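Local coordinates for multifunctional non-homologous end joining DNA repair protein LigD (Mycobacterium tuberculosis, PDB 2IRU) that probably works with Ku to repair DNA double-strand breaks by non-homologous end joining, here represented by its primase-like polymerase domain, at residues A[163-171]-A[181-189]; A[114-122]-A[131-139]. One frame throughout, in Å; residues are numbered along the deposited sequence.

Contact 1 (A[163-171]-A[181-189]); sequences LADIGLVTF and HLYTPLDEP
F171 and Y183 form an antiparallel hydrogen-bonded pair where the chain leaving helix 149-164 enters the mixed sheet beside strand 180-186. F171 N gives its hydrogen to Y183 O at 2.8 Å, in the carbonyl plane, and Y183 N returns a bond to F171 O at 2.9 Å. The helix stops in a Schellman motif with G167, at positive phi, as C-prime residue; L163 O receives I166 N and L168 N from opposite faces of its carbonyl plane.

The next residues run along the strand. T184 OG1 donates to T170 OG1 at 3.2 Å, while T184 CG2, anti to the backbone N (chi1 of OG1 -57°), is pressed against L168 CB at a tight 3.5 Å. L168 lies across T184 at about a right angle, with CD2 reaching P185 O. P185 CD meets the edge of the F171 ring in its plane, 3.6 Å from CE2. Beyond the direct backbone pairing, one water accepts from V169 N and donates to P185 O.

L182 packs back on A156 and V159 of helix 149-164, T170 O accepts from W260 NE1, and the other edge of strand 180-186 pairs with strand 129-143.

Contact 2 (A[114-122]-A[131-139]); sequences HVPQWRFVA and PGPATRLVF
W118 pairs with A134 and F120 with P131 in the beta hairpin of strands 118-122 and 129-143. Both are antiparallel non-hydrogen-bonded pairs, but the register slips by one residue between them, a beta bulge, and the strand segments run at 133° to each other. T135 N binds Q117 O at 2.9 Å just before the bulge, and within it G132 N binds R119 O, the latter bond bent. Also within the bulge, a water donates to both R119 O and P133 O, bridging the two strands. V121 CG1 packs on G132 CA at 4.1 Å.

The W118 indole is sandwiched by prolines: P131 CB sits over one face, 3.8 Å from the centroid of the six-membered ring in a CH-pi contact, and P116 CG lies over the opposite face. W118 CZ3 in turn stands over the centre of the F120 ring, and W118 NE1 bonds G236 O.

At the other end, Q117 bends at chi2 (-48°) and brings its amide across the arginine chain of R136. R136 NE meets OE1 at 2.7 Å, almost straight at 179° and within the guanidinium plane, although the donor is tilted from the amide plane. Q117 NE2 donates to a water 3.0 Å away, and the aliphatic part of Q117 rests on V138, with CG 3.7 Å from CG1. R136 NH1 is held further by a salt bridge to D291 and a hydrogen bond to H46 O; the carboxylate probably offsets the nearby positive charge of R50.

This is a bulged, proline-rich beta hairpin, continuing through V138 toward the probable substrate-binding pocket of a primase-polymerase domain.

How the contacts relate
From the N terminus, contact 2 comes first: the chain leaves strand 112-115, runs out along 118-122 and returns in strand 129-143, closing the hairpin. After helix 149-164, contact 1 closes a second loop of similar length between 163-171 and 181-189. The two are in series, neither nested nor crossed. They meet in space because strands 129-143 and 180-186 are neighbours in the mixed sheet: L137 N lies 2.8 Å from T184 O and F139 N 2.8 Å from L182 O, both probable hydrogen bonds. Y183 also packs on Q117. Together they tie the hairpin, whose strand 129-143 carries the probable substrate and manganese ligand D140, and the end of helix 149-164 to strand 180-186, which holds H181, a probable substrate-binding residue.

Contact 1 (A[163-171]-A[181-189])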
loop_
_atom_site.group_PDB
_atom_site.type_symbol
_atom_site.label_atom_id
_atom_site.label_comp_id
_atom_site.label_asym_id
_atom_site.label_seq_id
_atom_site.Cartn_x
_atom_site.Cartn_y
_atom_site.Cartn_z
ATOM N N LEU A 163 -9.531 -1.855 -17.922
ATOM C CA LEU A 163 -10.450 -1.702 -16.799
ATOM C C LEU A 163 -11.605 -0.756 -17.156
ATOM O O LEU A 163 -12.751 -0.991 -16.761
ATOM C CB LEU A 163 -9.687 -1.251 -15.550
ATOM C CG LEU A 163 -8.702 -2.309 -15.027
ATOM C CD1 LEU A 163 -7.773 -1.704 -13.955
ATOM C CD2 LEU A 163 -9.404 -3.578 -14.499
ATOM N N ALA A 164 -11.297 0.279 -17.936
ATOM C CA ALA A 164 -12.280 1.293 -18.330
ATOM C C ALA A 164 -13.415 0.690 -19.155
ATOM O O ALA A 164 -14.557 1.178 -19.116
ATOM C CB ALA A 164 -11.599 2.424 -19.114
ATOM N N ASP A 165 -13.081 -0.368 -19.892
ATOM C CA ASP A 165 -14.041 -1.108 -20.711
ATOM C C ASP A 165 -15.154 -1.777 -19.877
ATOM O O ASP A 165 -16.265 -2.011 -20.390
ATOM C CB ASP A 165 -13.299 -2.145 -21.543
ATOM C CG ASP A 165 -12.398 -1.517 -22.605
ATOM O OD1 ASP A 165 -12.556 -0.307 -22.880
ATOM O OD2 ASP A 165 -11.527 -2.227 -23.157
ATOM N N ILE A 166 -14.848 -2.107 -18.620
ATOM C CA ILE A 166 -15.847 -2.604 -17.662
ATOM C C ILE A 166 -16.301 -1.508 -16.684
ATOM O O ILE A 166 -16.794 -1.801 -15.589
ATOM C CB ILE A 166 -15.357 -3.855 -16.869
ATOM C CG1 ILE A 166 -14.532 -4.803 -17.747
ATOM C CG2 ILE A 166 -16.499 -4.592 -16.153
ATOM C CD1 ILE A 166 -13.084 -4.850 -17.262
ATOM N N GLY A 167 -16.133 -0.247 -17.085
ATOM C CA GLY A 167 -16.664 0.888 -16.330
ATOM C C GLY A 167 -15.982 1.106 -14.986
ATOM O O GLY A 167 -16.582 1.650 -14.056
ATOM N N LEU A 168 -14.724 0.682 -14.905
ATOM C CA LEU A 168 -13.914 0.845 -13.708
ATOM C C LEU A 168 -12.888 1.952 -13.947
ATOM O O LEU A 168 -12.507 2.233 -15.097
ATOM C CB LEU A 168 -13.228 -0.473 -13.335
ATOM C CG LEU A 168 -14.115 -1.672 -12.957
ATOM C CD1 LEU A 168 -13.220 -2.904 -12.773
ATOM C CD2 LEU A 168 -14.960 -1.400 -11.707
ATOM N N VAL A 169 -12.498 2.600 -12.853
ATOM C CA VAL A 169 -11.567 3.725 -12.875
ATOM C C VAL A 169 -10.294 3.272 -12.155
ATOM O O VAL A 169 -10.374 2.578 -11.162
ATOM C CB VAL A 169 -12.186 4.971 -12.164
ATOM C CG1 VAL A 169 -11.193 6.124 -12.035
ATOM C CG2 VAL A 169 -13.489 5.441 -12.889
ATOM N N THR A 170 -9.137 3.692 -12.657
ATOM C CA THR A 170 -7.855 3.244 -12.122
ATOM C C THR A 170 -7.012 4.413 -11.606
ATOM O O THR A 170 -6.950 5.474 -12.255
ATOM C CB THR A 170 -7.104 2.460 -13.217
ATOM O OG1 THR A 170 -7.994 1.470 -13.758
ATOM C CG2 THR A 170 -5.859 1.761 -12.688
ATOM N N PHE A 171 -6.357 4.193 -10.468
ATOM C CA PHE A 171 -5.540 5.216 -9.816
ATOM C C PHE A 171 -4.093 4.745 -9.729
ATOM O O PHE A 171 -3.819 3.673 -9.152
ATOM C CB PHE A 171 -6.049 5.490 -8.382
ATOM C CG PHE A 171 -7.477 5.951 -8.335
ATOM C CD1 PHE A 171 -7.781 7.318 -8.326
ATOM C CD2 PHE A 171 -8.534 5.023 -8.317
ATOM C CE1 PHE A 171 -9.103 7.761 -8.287
ATOM C CE2 PHE A 171 -9.861 5.461 -8.278
ATOM C CZ PHE A 171 -10.160 6.820 -8.264
ATOM N N HIS A 181 2.082 0.764 -8.539
ATOM C CA HIS A 181 0.843 0.067 -8.208
ATOM C C HIS A 181 -0.337 0.795 -8.830
ATOM O O HIS A 181 -0.317 2.025 -8.918
ATOM C CB HIS A 181 0.602 -0.031 -6.695
ATOM C CG HIS A 181 1.555 -0.944 -5.998
ATOM N ND1 HIS A 181 1.374 -2.314 -5.967
ATOM C CD2 HIS A 181 2.654 -0.692 -5.253
ATOM C CE1 HIS A 181 2.356 -2.863 -5.267
ATOM N NE2 HIS A 181 3.160 -1.898 -4.847
ATOM N N LEU A 182 -1.344 0.032 -9.269
ATOM C CA LEU A 182 -2.572 0.597 -9.827
ATOM C C LEU A 182 -3.713 0.041 -8.974
ATOM O O LEU A 182 -3.757 -1.166 -8.758
ATOM C CB LEU A 182 -2.831 0.165 -11.291
ATOM C CG LEU A 182 -1.747 0.532 -12.315
ATOM C CD1 LEU A 182 -2.202 0.137 -13.733
ATOM C CD2 LEU A 182 -1.473 2.032 -12.276
ATOM N N TYR A 183 -4.577 0.916 -8.466
ATOM C CA TYR A 183 -5.743 0.509 -7.691
ATOM C C TYR A 183 -7.031 0.845 -8.457
ATOM O O TYR A 183 -7.121 1.877 -9.114
ATOM C CB TYR A 183 -5.793 1.262 -6.370
ATOM C CG TYR A 183 -4.708 0.879 -5.391
ATOM C CD1 TYR A 183 -4.907 -0.181 -4.488
ATOM C CD2 TYR A 183 -3.476 1.560 -5.356
ATOM C CE1 TYR A 183 -3.923 -0.552 -3.571
ATOM C CE2 TYR A 183 -2.455 1.188 -4.421
ATOM C CZ TYR A 183 -2.704 0.133 -3.523
ATOM O OH TYR A 183 -1.739 -0.264 -2.617
ATOM N N THR A 184 -8.015 -0.033 -8.336
ATOM C CA THR A 184 -9.305 0.166 -8.976
ATOM C C THR A 184 -10.427 -0.205 -7.986
ATOM O O THR A 184 -10.513 -1.357 -7.544
ATOM C CB THR A 184 -9.432 -0.676 -10.237
ATOM O OG1 THR A 184 -8.340 -0.352 -11.130
ATOM C CG2 THR A 184 -10.788 -0.379 -10.865
ATOM N N PRO A 185 -11.281 0.759 -7.628
ATOM C CA PRO A 185 -12.365 0.348 -6.717
ATOM C C PRO A 185 -13.420 -0.480 -7.467
ATOM O O PRO A 185 -13.729 -0.207 -8.646
ATOM C CB PRO A 185 -12.937 1.676 -6.221
ATOM C CG PRO A 185 -12.640 2.651 -7.331
ATOM C CD PRO A 185 -11.368 2.178 -8.008
ATOM N N LEU A 186 -13.952 -1.485 -6.775
ATOM C CA LEU A 186 -14.969 -2.376 -7.339
ATOM C C LEU A 186 -16.371 -1.800 -7.198
ATOM O O LEU A 186 -16.751 -1.316 -6.126
ATOM C CB LEU A 186 -14.871 -3.769 -6.692
ATOM C CG LEU A 186 -13.579 -4.580 -6.968
ATOM C CD1 LEU A 186 -13.533 -5.867 -6.130
ATOM C CD2 LEU A 186 -13.310 -4.894 -8.452
ATOM N N ASP A 187 -17.129 -1.839 -8.296
ATOM C CA ASP A 187 -18.548 -1.488 -8.266
ATOM C C ASP A 187 -19.315 -2.466 -7.397
ATOM O O ASP A 187 -20.061 -2.064 -6.502
ATOM C CB ASP A 187 -19.136 -1.468 -9.683
ATOM C CG ASP A 187 -18.900 -0.145 -10.392
ATOM O OD1 ASP A 187 -18.178 0.723 -9.836
ATOM O OD2 ASP A 187 -19.458 0.024 -11.496
ATOM N N GLU A 188 -19.150 -3.753 -7.676
ATOM C CA GLU A 188 -19.844 -4.772 -6.893
ATOM C C GLU A 188 -18.849 -5.620 -6.100
ATOM O O GLU A 188 -17.762 -5.951 -6.604
ATOM C CB GLU A 188 -20.805 -5.621 -7.745
ATOM C CG GLU A 188 -20.249 -6.152 -9.060
ATOM C CD GLU A 188 -21.279 -6.940 -9.856
ATOM O OE1 GLU A 188 -20.896 -7.945 -10.500
ATOM O OE2 GLU A 188 -22.473 -6.557 -9.844
ATOM N N PRO A 189 -19.218 -5.963 -4.852
ATOM C CA PRO A 189 -18.334 -6.746 -4.001
ATOM C C PRO A 189 -18.038 -8.124 -4.581
ATOM O O PRO A 189 -18.922 -8.767 -5.181
ATOM C CB PRO A 189 -19.105 -6.854 -2.675
ATOM C CG PRO A 189 -20.533 -6.545 -2.995
ATOM C CD PRO A 189 -20.491 -5.618 -4.181
HETATM O O HOH W 1 -13.922 1.719 -10.491
#

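Contact 2 (A[114-122]-A[131-139])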
loop_
_atom_site.group_PDB
_atom_site.type_symbol
_atom_site.label_atom_id
_atom_site.label_comp_id
_atom_site.label_asym_id
_atom_site.label_seq_id
_atom_site.Cartn_x
_atom_site.Cartn_y
_atom_site.Cartn_z
ATOM N N HIS A 114 1.432 -2.095 5.546
ATOM C CA HIS A 114 0.962 -2.915 4.422
ATOM C C HIS A 114 -0.451 -3.379 4.725
ATOM O O HIS A 114 -0.744 -3.744 5.881
ATOM C CB HIS A 114 1.854 -4.147 4.274
ATOM C CG HIS A 114 3.283 -3.839 3.939
ATOM N ND1 HIS A 114 3.872 -4.236 2.759
ATOM C CD2 HIS A 114 4.250 -3.201 4.648
ATOM C CE1 HIS A 114 5.138 -3.847 2.749
ATOM N NE2 HIS A 114 5.402 -3.238 3.895
ATOM N N VAL A 115 -1.340 -3.326 3.731
ATOM C CA VAL A 115 -2.732 -3.777 3.939
ATOM C C VAL A 115 -3.211 -4.620 2.725
ATOM O O VAL A 115 -2.722 -4.438 1.579
ATOM C CB VAL A 115 -3.730 -2.580 4.144
ATOM C CG1 VAL A 115 -3.457 -1.849 5.496
ATOM C CG2 VAL A 115 -3.689 -1.596 2.932
ATOM N N PRO A 116 -4.166 -5.542 2.967
ATOM C CA PRO A 116 -4.770 -6.263 1.825
ATOM C C PRO A 116 -5.900 -5.453 1.203
ATOM O O PRO A 116 -6.178 -4.342 1.669
ATOM C CB PRO A 116 -5.289 -7.546 2.486
ATOM C CG PRO A 116 -5.789 -7.032 3.902
ATOM C CD PRO A 116 -4.698 -5.977 4.276
ATOM N N GLN A 117 -6.535 -6.010 0.160
ATOM C CA GLN A 117 -7.519 -5.271 -0.647
ATOM C C GLN A 117 -8.955 -5.522 -0.181
ATOM O O GLN A 117 -9.904 -5.053 -0.814
ATOM C CB GLN A 117 -7.354 -5.616 -2.158
ATOM C CG GLN A 117 -5.901 -5.538 -2.613
ATOM C CD GLN A 117 -5.210 -4.227 -2.151
ATOM O OE1 GLN A 117 -5.732 -3.117 -2.407
ATOM N NE2 GLN A 117 -4.055 -4.354 -1.446
ATOM N N TRP A 118 -9.069 -6.266 0.910
ATOM C CA TRP A 118 -10.347 -6.506 1.587
ATOM C C TRP A 118 -10.430 -5.775 2.927
ATOM O O TRP A 118 -9.406 -5.413 3.520
ATOM C CB TRP A 118 -10.619 -8.006 1.753
ATOM C CG TRP A 118 -9.537 -8.750 2.505
ATOM C CD1 TRP A 118 -8.490 -9.451 1.942
ATOM C CD2 TRP A 118 -9.409 -8.907 3.929
ATOM N NE1 TRP A 118 -7.727 -10.030 2.921
ATOM C CE2 TRP A 118 -8.270 -9.725 4.153
ATOM C CE3 TRP A 118 -10.152 -8.454 5.044
ATOM C CZ2 TRP A 118 -7.841 -10.081 5.440
ATOM C CZ3 TRP A 118 -9.713 -8.807 6.328
ATOM C CH2 TRP A 118 -8.553 -9.596 6.504
ATOM N N ARG A 119 -11.660 -5.553 3.383
ATOM C CA ARG A 119 -11.908 -5.033 4.740
ATOM C C ARG A 119 -12.653 -6.023 5.628
ATOM O O ARG A 119 -13.455 -6.849 5.141
ATOM C CB ARG A 119 -12.734 -3.761 4.675
ATOM C CG ARG A 119 -12.028 -2.593 4.032
ATOM C CD ARG A 119 -13.011 -1.485 3.756
ATOM N NE ARG A 119 -13.462 -0.828 4.967
ATOM C CZ ARG A 119 -13.441 0.492 5.124
ATOM N NH1 ARG A 119 -13.014 1.260 4.120
ATOM N NH2 ARG A 119 -13.852 1.044 6.256
ATOM N N PHE A 120 -12.374 -5.956 6.922
ATOM C CA PHE A 120 -13.248 -6.599 7.915
ATOM C C PHE A 120 -14.681 -6.077 7.832
ATOM O O PHE A 120 -14.927 -4.884 7.548
ATOM C CB PHE A 120 -12.706 -6.347 9.314
ATOM C CG PHE A 120 -11.444 -7.080 9.602
ATOM C CD1 PHE A 120 -11.458 -8.440 9.884
ATOM C CD2 PHE A 120 -10.235 -6.394 9.615
ATOM C CE1 PHE A 120 -10.277 -9.127 10.143
ATOM C CE2 PHE A 120 -9.029 -7.077 9.893
ATOM C CZ PHE A 120 -9.039 -8.409 10.154
ATOM N N VAL A 121 -15.628 -6.973 8.093
ATOM C CA VAL A 121 -17.024 -6.577 8.121
ATOM C C VAL A 121 -17.639 -7.109 9.401
ATOM O O VAL A 121 -17.352 -8.241 9.795
ATOM C CB VAL A 121 -17.838 -7.067 6.887
ATOM C CG1 VAL A 121 -17.285 -6.491 5.595
ATOM C CG2 VAL A 121 -17.923 -8.593 6.825
ATOM N N ALA A 122 -18.453 -6.268 10.029
ATOM C CA ALA A 122 -19.185 -6.630 11.246
ATOM C C ALA A 122 -20.297 -7.628 10.936
ATOM O O ALA A 122 -21.210 -7.341 10.148
ATOM C CB ALA A 122 -19.748 -5.384 11.923
ATOM N N PRO A 131 -13.107 -11.282 7.970
ATOM C CA PRO A 131 -12.723 -10.789 6.642
ATOM C C PRO A 131 -13.923 -10.774 5.712
ATOM O O PRO A 131 -14.725 -11.716 5.732
ATOM C CB PRO A 131 -11.669 -11.804 6.164
ATOM C CG PRO A 131 -11.051 -12.321 7.458
ATOM C CD PRO A 131 -12.247 -12.398 8.420
ATOM N N GLY A 132 -14.048 -9.703 4.936
ATOM C CA GLY A 132 -15.142 -9.537 4.000
ATOM C C GLY A 132 -14.581 -9.525 2.574
ATOM O O GLY A 132 -13.424 -9.891 2.344
ATOM N N PRO A 133 -15.396 -9.088 1.607
ATOM C CA PRO A 133 -15.013 -9.063 0.199
ATOM C C PRO A 133 -13.884 -8.074 -0.123
ATOM O O PRO A 133 -13.568 -7.153 0.663
ATOM C CB PRO A 133 -16.312 -8.626 -0.497
ATOM C CG PRO A 133 -17.382 -8.927 0.475
ATOM C CD PRO A 133 -16.767 -8.595 1.789
ATOM N N ALA A 134 -13.258 -8.286 -1.277
ATOM C CA ALA A 134 -12.352 -7.297 -1.809
ATOM C C ALA A 134 -13.150 -6.041 -2.151
ATOM O O ALA A 134 -14.254 -6.130 -2.712
ATOM C CB ALA A 134 -11.627 -7.848 -3.048
ATOM N N THR A 135 -12.604 -4.871 -1.806
ATOM C CA THR A 135 -13.267 -3.605 -2.121
ATOM C C THR A 135 -12.662 -2.935 -3.358
ATOM O O THR A 135 -13.276 -2.048 -3.958
ATOM C CB THR A 135 -13.187 -2.595 -0.961
ATOM O OG1 THR A 135 -11.846 -2.163 -0.792
ATOM C CG2 THR A 135 -13.765 -3.193 0.369
ATOM N N ARG A 136 -11.456 -3.361 -3.716
ATOM C CA ARG A 136 -10.693 -2.766 -4.841
ATOM C C ARG A 136 -9.743 -3.813 -5.364
ATOM O O ARG A 136 -9.447 -4.788 -4.650
ATOM C CB ARG A 136 -9.901 -1.546 -4.318
ATOM C CG ARG A 136 -8.818 -1.875 -3.294
ATOM C CD ARG A 136 -8.380 -0.634 -2.514
ATOM N NE ARG A 136 -7.233 -0.962 -1.668
ATOM C CZ ARG A 136 -6.855 -0.312 -0.564
ATOM N NH1 ARG A 136 -7.548 0.736 -0.110
ATOM N NH2 ARG A 136 -5.776 -0.737 0.099
ATOM N N LEU A 137 -9.284 -3.645 -6.614
ATOM C CA LEU A 137 -8.173 -4.443 -7.141
ATOM C C LEU A 137 -6.844 -3.687 -7.024
ATOM O O LEU A 137 -6.796 -2.454 -7.084
ATOM C CB LEU A 137 -8.386 -4.791 -8.634
ATOM C CG LEU A 137 -9.675 -5.455 -9.120
ATOM C CD1 LEU A 137 -9.621 -5.653 -10.652
ATOM C CD2 LEU A 137 -9.889 -6.770 -8.413
ATOM N N VAL A 138 -5.758 -4.432 -6.883
ATOM C CA VAL A 138 -4.445 -3.827 -7.014
ATOM C C VAL A 138 -3.642 -4.601 -8.041
ATOM O O VAL A 138 -3.716 -5.849 -8.113
ATOM C CB VAL A 138 -3.667 -3.755 -5.677
ATOM C CG1 VAL A 138 -3.268 -5.140 -5.225
ATOM C CG2 VAL A 138 -2.432 -2.858 -5.805
ATOM N N PHE A 139 -2.926 -3.857 -8.870
ATOM C CA PHE A 139 -1.930 -4.433 -9.770
ATOM C C PHE A 139 -0.558 -3.863 -9.419
ATOM O O PHE A 139 -0.427 -2.649 -9.213
ATOM C CB PHE A 139 -2.249 -4.115 -11.226
ATOM C CG PHE A 139 -3.547 -4.685 -11.676
ATOM C CD1 PHE A 139 -3.592 -5.910 -12.343
ATOM C CD2 PHE A 139 -4.741 -3.983 -11.454
ATOM C CE1 PHE A 139 -4.841 -6.431 -12.746
ATOM C CE2 PHE A 139 -5.961 -4.479 -11.855
ATOM C CZ PHE A 139 -6.017 -5.711 -12.507
HETATM O O HOH W 2 -2.798 -1.813 -0.387
HETATM O O HOH W 3 -14.667 -6.037 2.781
#